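Local atomic coordinates of alternansucrase (Leuconostoc mesenteroides, PDB entry 6HVG), a protein that belongs to glycoside hydrolase family 70, joining a calcium-binding, TIM-barrel-type core to repeats of the choline-binding and cell-wall-binding kind. Residues L578-D583 with Y1162-K1167. Residues are numbered along the deposited sequence; the frame is centred on the assembly and turned at random.
Sequences LANDID and YALPGK. With CA (calcium ion), chain C.
Asn580 ND2 donates a hydrogen bond to the backbone carbonyl of Ile1161, just ahead of Tyr1162, while the same nitrogen lies 3.7 Å from Leu1164 CD1. Leu1164 thus meets the amide end of Asn580 through one methyl branch. One residue back, Ala579 CB sits over the centre of one face of the Tyr1162 ring, 3.6 Å from the centroid and 6° off the ring normal, a CH-pi contact. The CB of Tyr1162 points away from 578-583, but with CG anti to the carbonyl carbon (chi1 -75°) the ring lies above the alanine methyl. Its OH extends to Leu578, 3.7 Å from CB and a like distance from CD1. Beyond this patch, Asp581 OD1 binds the calcium ion together with Glu575, Asn625 and Asp1159, and a calcium-bound water donates to Ile582 O at 2.7 Å. Asn1249 ND2 holds the other carboxylate oxygen, OD2, which should limit rotation of the group. Strand 580-582 lies between 1160-1161 and 1248-1252 in an antiparallel sheet, whereas Asn625 follows barrel strand 617-620, consistent with calcium tying sheet to barrel. The two segments themselves meet through van der Waals and CH-pi contacts, while the Asn580-Ile1161 bond pins the chain just before Tyr1162.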
ATOM      1  N   LEU A 578      -4.506  -3.189  -8.392  1.00 43.12           N
ATOM      2  CA  LEU A 578      -3.639  -2.304  -9.185  1.00 42.56           C
ATOM      3  C   LEU A 578      -4.253  -2.036 -10.522  1.00 40.22           C
ATOM      4  O   LEU A 578      -4.964  -2.879 -11.080  1.00 40.21           O
ATOM      5  CB  LEU A 578      -2.249  -2.929  -9.397  1.00 46.26           C
ATOM      6  CG  LEU A 578      -1.301  -2.958  -8.187  1.00 49.56           C
ATOM      7  CD1 LEU A 578      -0.248  -4.050  -8.305  1.00 51.34           C
ATOM      8  CD2 LEU A 578      -0.588  -1.628  -8.022  1.00 51.64           C
ATOM      9  N   ALA A 579      -3.944  -0.861 -11.047  1.00 39.50           N
ATOM     10  CA  ALA A 579      -4.225  -0.483 -12.428  1.00 38.98           C
ATOM     11  C   ALA A 579      -5.689  -0.631 -12.791  1.00 42.43           C
ATOM     12  O   ALA A 579      -6.567  -0.222 -12.008  1.00 44.44           O
ATOM     13  CB  ALA A 579      -3.327  -1.237 -13.404  1.00 38.40           C
ATOM     14  N   ASN A 580      -5.971  -1.145 -13.990  1.00 42.86           N
ATOM     15  CA  ASN A 580      -7.333  -1.330 -14.427  1.00 44.13           C
ATOM     16  C   ASN A 580      -7.793  -2.691 -14.021  1.00 43.97           C
ATOM     17  O   ASN A 580      -7.283  -3.673 -14.520  1.00 49.54           O
ATOM     18  CB  ASN A 580      -7.432  -1.222 -15.934  1.00 46.74           C
ATOM     19  CG  ASN A 580      -7.143   0.168 -16.432  1.00 47.14           C
ATOM     20  OD1 ASN A 580      -8.014   1.053 -16.397  1.00 56.08           O
ATOM     21  ND2 ASN A 580      -5.946   0.373 -16.894  1.00 47.13           N
ATOM     22  N   ASP A 581      -8.759  -2.764 -13.116  1.00 43.66           N
ATOM     23  CA  ASP A 581      -9.206  -4.049 -12.587  1.00 44.10           C
ATOM     24  C   ASP A 581     -10.200  -4.682 -13.574  1.00 44.80           C
ATOM     25  O   ASP A 581     -11.230  -4.115 -13.875  1.00 48.77           O
ATOM     26  CB  ASP A 581      -9.816  -3.862 -11.196  1.00 41.33           C
ATOM     27  CG  ASP A 581     -10.205  -5.126 -10.562  1.00 40.34           C
ATOM     28  OD1 ASP A 581      -9.339  -5.831 -10.001  1.00 38.72           O
ATOM     29  OD2 ASP A 581     -11.425  -5.406 -10.571  1.00 48.59           O
ATOM     30  N   ILE A 582      -9.850  -5.854 -14.075  1.00 45.49           N
ATOM     31  CA  ILE A 582     -10.661  -6.609 -15.013  1.00 46.91           C
ATOM     32  C   ILE A 582     -11.876  -7.254 -14.319  1.00 48.02           C
ATOM     33  O   ILE A 582     -11.761  -7.814 -13.234  1.00 46.12           O
ATOM     34  CB  ILE A 582      -9.796  -7.683 -15.708  1.00 48.45           C
ATOM     35  CG1 ILE A 582      -8.785  -6.984 -16.624  1.00 48.31           C
ATOM     36  CG2 ILE A 582     -10.661  -8.674 -16.486  1.00 49.06           C
ATOM     37  CD1 ILE A 582      -7.665  -7.879 -17.107  1.00 50.25           C
ATOM     38  N   ASP A 583     -13.039  -7.152 -14.962  1.00 49.41           N
ATOM     39  CA  ASP A 583     -14.272  -7.740 -14.447  1.00 49.75           C
ATOM     40  C   ASP A 583     -14.328  -9.235 -14.774  1.00 53.12           C
ATOM     41  O   ASP A 583     -14.953  -9.653 -15.762  1.00 54.29           O
ATOM     42  CB  ASP A 583     -15.474  -7.016 -15.032  1.00 48.59           C
ATOM     43  CG  ASP A 583     -16.803  -7.575 -14.557  1.00 49.39           C
ATOM     44  OD1 ASP A 583     -16.834  -8.323 -13.547  1.00 46.28           O
ATOM     45  OD2 ASP A 583     -17.822  -7.255 -15.222  1.00 50.13           O
ATOM     46  N   TYR A1162      -2.416  -2.791 -17.636  1.00 40.66           N
ATOM     47  CA  TYR A1162      -1.948  -1.405 -17.480  1.00 43.37           C
ATOM     48  C   TYR A1162      -1.974  -0.591 -18.761  1.00 45.13           C
ATOM     49  O   TYR A1162      -2.000  -1.130 -19.848  1.00 47.44           O
ATOM     50  CB  TYR A1162      -0.500  -1.378 -16.991  1.00 41.53           C
ATOM     51  CG  TYR A1162      -0.254  -1.710 -15.532  1.00 41.97           C
ATOM     52  CD1 TYR A1162      -0.515  -2.977 -15.021  1.00 41.37           C
ATOM     53  CD2 TYR A1162       0.326  -0.769 -14.681  1.00 42.69           C
ATOM     54  CE1 TYR A1162      -0.216  -3.293 -13.706  1.00 41.97           C
ATOM     55  CE2 TYR A1162       0.607  -1.071 -13.361  1.00 43.36           C
ATOM     56  CZ  TYR A1162       0.346  -2.334 -12.880  1.00 43.22           C
ATOM     57  OH  TYR A1162       0.679  -2.624 -11.573  1.00 45.55           O
ATOM     58  N   ALA A1163      -1.931   0.725 -18.606  1.00 48.66           N
ATOM     59  CA  ALA A1163      -1.630   1.652 -19.690  1.00 50.23           C
ATOM     60  C   ALA A1163      -2.345   1.349 -21.008  1.00 53.33           C
ATOM     61  O   ALA A1163      -1.699   1.028 -22.024  1.00 57.59           O
ATOM     62  CB  ALA A1163      -0.138   1.702 -19.897  1.00 53.76           C
ATOM     63  N   LEU A1164      -3.674   1.463 -20.984  1.00 52.62           N
ATOM     64  CA  LEU A1164      -4.504   1.330 -22.180  1.00 51.44           C
ATOM     65  C   LEU A1164      -4.611   2.715 -22.850  1.00 54.21           C
ATOM     66  O   LEU A1164      -4.927   3.682 -22.183  1.00 54.72           O
ATOM     67  CB  LEU A1164      -5.880   0.813 -21.787  1.00 48.05           C
ATOM     68  CG  LEU A1164      -5.844  -0.532 -21.049  1.00 47.38           C
ATOM     69  CD1 LEU A1164      -7.088  -0.749 -20.217  1.00 45.84           C
ATOM     70  CD2 LEU A1164      -5.668  -1.696 -22.002  1.00 50.28           C
ATOM     71  N   PRO A1165      -4.327   2.813 -24.166  1.00 54.74           N
ATOM     72  CA  PRO A1165      -4.130   4.127 -24.786  1.00 54.40           C
ATOM     73  C   PRO A1165      -5.399   4.924 -25.143  1.00 54.39           C
ATOM     74  O   PRO A1165      -5.297   6.116 -25.420  1.00 54.61           O
ATOM     75  CB  PRO A1165      -3.374   3.790 -26.069  1.00 54.82           C
ATOM     76  CG  PRO A1165      -3.859   2.429 -26.428  1.00 56.89           C
ATOM     77  CD  PRO A1165      -4.032   1.718 -25.113  1.00 56.37           C
ATOM     78  N   GLY A1166      -6.563   4.288 -25.117  1.00 51.62           N
ATOM     79  CA  GLY A1166      -7.788   4.921 -25.586  1.00 50.96           C
ATOM     80  C   GLY A1166      -8.707   5.331 -24.442  1.00 51.07           C
ATOM     81  O   GLY A1166      -8.952   4.535 -23.519  1.00 47.82           O
ATOM     82  N   LYS A1167      -9.240   6.559 -24.521  1.00 49.82           N
ATOM     83  CA  LYS A1167     -10.061   7.130 -23.443  1.00 47.94           C
ATOM     84  C   LYS A1167     -11.532   6.911 -23.676  1.00 43.91           C
ATOM     85  O   LYS A1167     -11.981   6.907 -24.800  1.00 42.36           O
ATOM     86  CB  LYS A1167      -9.821   8.632 -23.292  1.00 50.94           C
ATOM     87  CG  LYS A1167      -8.368   9.032 -23.085  1.00 54.61           C
ATOM     88  CD  LYS A1167      -8.241  10.519 -22.760  1.00 56.28           C
ATOM     89  CE  LYS A1167      -6.787  10.931 -22.703  1.00 57.85           C
ATOM     90  NZ  LYS A1167      -6.618  12.274 -22.109  1.00 57.27           N
TER
HETATM   91 CA    CA C2000      -9.844  -7.474  -9.204  1.00 47.20          CA
HETATM   92  O   HOH W   1      -9.904  -8.476 -11.351  1.00 40.78           O